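Local coordinates for protein RE68959p (Drosophila melanogaster, PDB 6XWU) that probably serves, as the fly CENP-C, as a centromere and kinetochore scaffold, its C-terminal cupin domain taking part in maintaining centromeres in cell division, at residues M1346-V1351 and G1391-I1396. Sequence-based numbering, arbitrary orientation.
Sequences MKQAKV and GTRYSI
In the cupin-fold beta-sandwich of the CENP-C C-terminal domain, Lys1347 and Tyr1394 form the hydrogen-bonded antiparallel pair that joins edge strand 1343-1348 to strand 1393-1398 of the four-stranded sheet. Tyr1394 N gives its hydrogen to Lys1347 O at 2.8 Å, and Lys1347 N returns one to Tyr1394 O at 3.0 Å. Past the strand end, Ala1349 N continues the pairing to Thr1392 O, and the inverse gamma turn centred on Ala1349 brings its O within 2.6 Å of Gly1391 N in a bond straight at the hydrogen, though the donor stands above the carbonyl plane. On one face of the sheet, Tyr1394 takes the sterically tight first torsion, between backbone N and carbonyl carbon (chi1 70°), which carries its ring alongside Lys1347; CE1 lies 3.9 Å from Lys1347 CB, while OH is hydrogen-bonded to Arg1344 NH1. The ring also touches Leu1354 and Ile1388 of the facing sheet. On the other face, Arg1393 runs alongside both Met1346 and Gln1348. Gln1348, extended beyond CG, sets NE2 over one face of the Arg1393 guanidinium, offset toward its rim, with amide and guanidinium planes 30° apart. Gln1348 NE2 also meets Gly1391 O at 2.9 Å, approaching from above the carbonyl plane. With an alanine in place of Gln1348, Gly1391 O would probably lose its side-chain donor and the Arg1393 chain would be left freer to turn. Met1346 SD lies 3.8 Å from Arg1393 CB.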
ATOM      1  N   MET A1346     -14.697 -13.470 -11.536  1.00 35.42           N
ATOM      2  CA  MET A1346     -13.493 -13.452 -12.348  1.00 34.12           C
ATOM      3  C   MET A1346     -13.404 -12.160 -13.148  1.00 34.01           C
ATOM      4  O   MET A1346     -14.388 -11.709 -13.746  1.00 34.93           O
ATOM      5  CB  MET A1346     -13.478 -14.649 -13.301  1.00 37.77           C
ATOM      6  CG  MET A1346     -12.180 -14.781 -14.070  1.00 43.66           C
ATOM      7  SD  MET A1346     -12.240 -13.931 -15.665  1.00 58.15           S
ATOM      8  CE  MET A1346     -12.879 -15.247 -16.707  1.00 60.59           C
ATOM      9  N   LYS A1347     -12.209 -11.583 -13.172  1.00 33.90           N
ATOM     10  CA  LYS A1347     -11.894 -10.412 -13.972  1.00 32.91           C
ATOM     11  C   LYS A1347     -10.605 -10.695 -14.728  1.00 33.30           C
ATOM     12  O   LYS A1347      -9.888 -11.651 -14.421  1.00 34.65           O
ATOM     13  CB  LYS A1347     -11.741  -9.153 -13.094  1.00 37.12           C
ATOM     14  CG  LYS A1347     -12.985  -8.797 -12.267  1.00 33.54           C
ATOM     15  CD  LYS A1347     -14.099  -8.231 -13.131  1.00 36.35           C
ATOM     16  CE  LYS A1347     -15.428  -8.164 -12.360  1.00 40.60           C
ATOM     17  NZ  LYS A1347     -16.610  -7.844 -13.224  1.00 44.79           N
ATOM     18  N   GLN A1348     -10.304  -9.865 -15.724  1.00 33.87           N
ATOM     19  CA  GLN A1348      -9.069 -10.019 -16.487  1.00 31.45           C
ATOM     20  C   GLN A1348      -8.318  -8.697 -16.520  1.00 35.62           C
ATOM     21  O   GLN A1348      -8.901  -7.657 -16.844  1.00 37.23           O
ATOM     22  CB  GLN A1348      -9.346 -10.508 -17.912  1.00 36.95           C
ATOM     23  CG  GLN A1348      -8.081 -10.780 -18.759  1.00 36.62           C
ATOM     24  CD  GLN A1348      -8.394 -11.453 -20.093  1.00 43.01           C
ATOM     25  OE1 GLN A1348      -9.526 -11.425 -20.566  1.00 41.94           O
ATOM     26  NE2 GLN A1348      -7.387 -12.073 -20.698  1.00 44.58           N
ATOM     27  N   ALA A1349      -7.023  -8.743 -16.209  1.00 29.87           N
ATOM     28  CA  ALA A1349      -6.165  -7.570 -16.354  1.00 30.28           C
ATOM     29  C   ALA A1349      -5.941  -7.308 -17.840  1.00 32.63           C
ATOM     30  O   ALA A1349      -4.862  -7.567 -18.383  1.00 34.52           O
ATOM     31  CB  ALA A1349      -4.840  -7.759 -15.604  1.00 29.51           C
ATOM     32  N   LYS A1350      -6.975  -6.802 -18.508  1.00 40.27           N
ATOM     33  CA  LYS A1350      -6.919  -6.639 -19.960  1.00 44.10           C
ATOM     34  C   LYS A1350      -5.963  -5.522 -20.366  1.00 45.44           C
ATOM     35  O   LYS A1350      -5.254  -5.640 -21.375  1.00 47.92           O
ATOM     36  CB  LYS A1350      -8.322  -6.367 -20.506  1.00 52.30           C
ATOM     37  CG  LYS A1350      -9.318  -7.517 -20.315  1.00 56.13           C
ATOM     38  CD  LYS A1350     -10.646  -7.225 -21.022  1.00 56.84           C
ATOM     39  CE  LYS A1350     -11.551  -8.454 -21.116  1.00 52.81           C
ATOM     40  NZ  LYS A1350     -12.726  -8.221 -22.034  1.00 45.33           N
ATOM     41  N   VAL A1351      -5.936  -4.428 -19.608  1.00 40.41           N
ATOM     42  CA  VAL A1351      -5.145  -3.246 -19.946  1.00 45.50           C
ATOM     43  C   VAL A1351      -3.975  -3.060 -18.986  1.00 45.70           C
ATOM     44  O   VAL A1351      -2.827  -2.915 -19.414  1.00 47.74           O
ATOM     45  CB  VAL A1351      -6.029  -1.978 -19.980  1.00 47.35           C
ATOM     46  CG1 VAL A1351      -5.184  -0.754 -20.331  1.00 43.47           C
ATOM     47  CG2 VAL A1351      -7.179  -2.144 -20.954  1.00 58.65           C
ATOM     48  N   GLY A1391      -3.352  -9.601 -19.150  1.00 35.20           N
ATOM     49  CA  GLY A1391      -3.949 -10.789 -19.720  1.00 34.20           C
ATOM     50  C   GLY A1391      -4.346 -11.863 -18.725  1.00 35.30           C
ATOM     51  O   GLY A1391      -5.109 -12.771 -19.092  1.00 39.46           O
ATOM     52  N   THR A1392      -3.867 -11.802 -17.483  1.00 30.95           N
ATOM     53  CA  THR A1392      -4.204 -12.845 -16.518  1.00 29.14           C
ATOM     54  C   THR A1392      -5.648 -12.695 -16.060  1.00 29.70           C
ATOM     55  O   THR A1392      -6.103 -11.586 -15.768  1.00 29.28           O
ATOM     56  CB  THR A1392      -3.232 -12.798 -15.343  1.00 28.56           C
ATOM     57  OG1 THR A1392      -1.940 -13.209 -15.811  1.00 31.55           O
ATOM     58  CG2 THR A1392      -3.676 -13.710 -14.160  1.00 28.49           C
ATOM     59  N   ARG A1393      -6.381 -13.815 -16.021  1.00 31.47           N
ATOM     60  CA  ARG A1393      -7.718 -13.853 -15.430  1.00 28.27           C
ATOM     61  C   ARG A1393      -7.599 -14.243 -13.964  1.00 32.92           C
ATOM     62  O   ARG A1393      -6.807 -15.119 -13.610  1.00 34.86           O
ATOM     63  CB  ARG A1393      -8.623 -14.844 -16.171  1.00 31.67           C
ATOM     64  CG  ARG A1393      -8.919 -14.467 -17.614  1.00 28.71           C
ATOM     65  CD  ARG A1393      -9.407 -15.702 -18.392  1.00 43.95           C
ATOM     66  NE  ARG A1393      -8.799 -15.828 -19.715  1.00 66.81           N
ATOM     67  CZ  ARG A1393      -7.530 -16.168 -19.935  1.00 79.27           C
ATOM     68  NH1 ARG A1393      -6.716 -16.418 -18.918  1.00 80.28           N
ATOM     69  NH2 ARG A1393      -7.072 -16.258 -21.179  1.00 80.58           N
ATOM     70  N   TYR A1394      -8.360 -13.575 -13.099  1.00 29.99           N
ATOM     71  CA  TYR A1394      -8.169 -13.819 -11.674  1.00 26.28           C
ATOM     72  C   TYR A1394      -9.479 -13.664 -10.918  1.00 32.42           C
ATOM     73  O   TYR A1394     -10.314 -12.823 -11.266  1.00 31.35           O
ATOM     74  CB  TYR A1394      -7.101 -12.877 -11.105  1.00 28.19           C
ATOM     75  CG  TYR A1394      -7.531 -11.421 -11.039  1.00 29.77           C
ATOM     76  CD1 TYR A1394      -7.554 -10.630 -12.182  1.00 31.22           C
ATOM     77  CD2 TYR A1394      -7.895 -10.833  -9.826  1.00 29.55           C
ATOM     78  CE1 TYR A1394      -7.943  -9.306 -12.131  1.00 27.66           C
ATOM     79  CE2 TYR A1394      -8.291  -9.503  -9.764  1.00 29.98           C
ATOM     80  CZ  TYR A1394      -8.316  -8.747 -10.927  1.00 31.48           C
ATOM     81  OH  TYR A1394      -8.705  -7.430 -10.885  1.00 37.52           O
ATOM     82  N   SER A1395      -9.639 -14.480  -9.871  1.00 26.74           N
ATOM     83  CA  SER A1395     -10.779 -14.436  -8.966  1.00 30.68           C
ATOM     84  C   SER A1395     -10.255 -14.292  -7.542  1.00 30.26           C
ATOM     85  O   SER A1395      -9.157 -14.759  -7.231  1.00 28.42           O
ATOM     86  CB  SER A1395     -11.636 -15.712  -9.080  1.00 32.84           C
ATOM     87  OG  SER A1395     -12.385 -15.724 -10.284  1.00 43.42           O
ATOM     88  N   ILE A1396     -11.044 -13.659  -6.672  1.00 26.96           N
ATOM     89  CA  ILE A1396     -10.636 -13.412  -5.289  1.00 22.87           C
ATOM     90  C   ILE A1396     -11.760 -13.830  -4.357  1.00 32.09           C
ATOM     91  O   ILE A1396     -12.929 -13.507  -4.597  1.00 33.05           O
ATOM     92  CB  ILE A1396     -10.299 -11.928  -5.042  1.00 24.31           C
ATOM     93  CG1 ILE A1396      -9.234 -11.420  -6.017  1.00 29.06           C
ATOM     94  CG2 ILE A1396      -9.869 -11.728  -3.593  1.00 26.25           C
ATOM     95  CD1 ILE A1396      -9.116  -9.913  -6.011  1.00 29.85           C
TER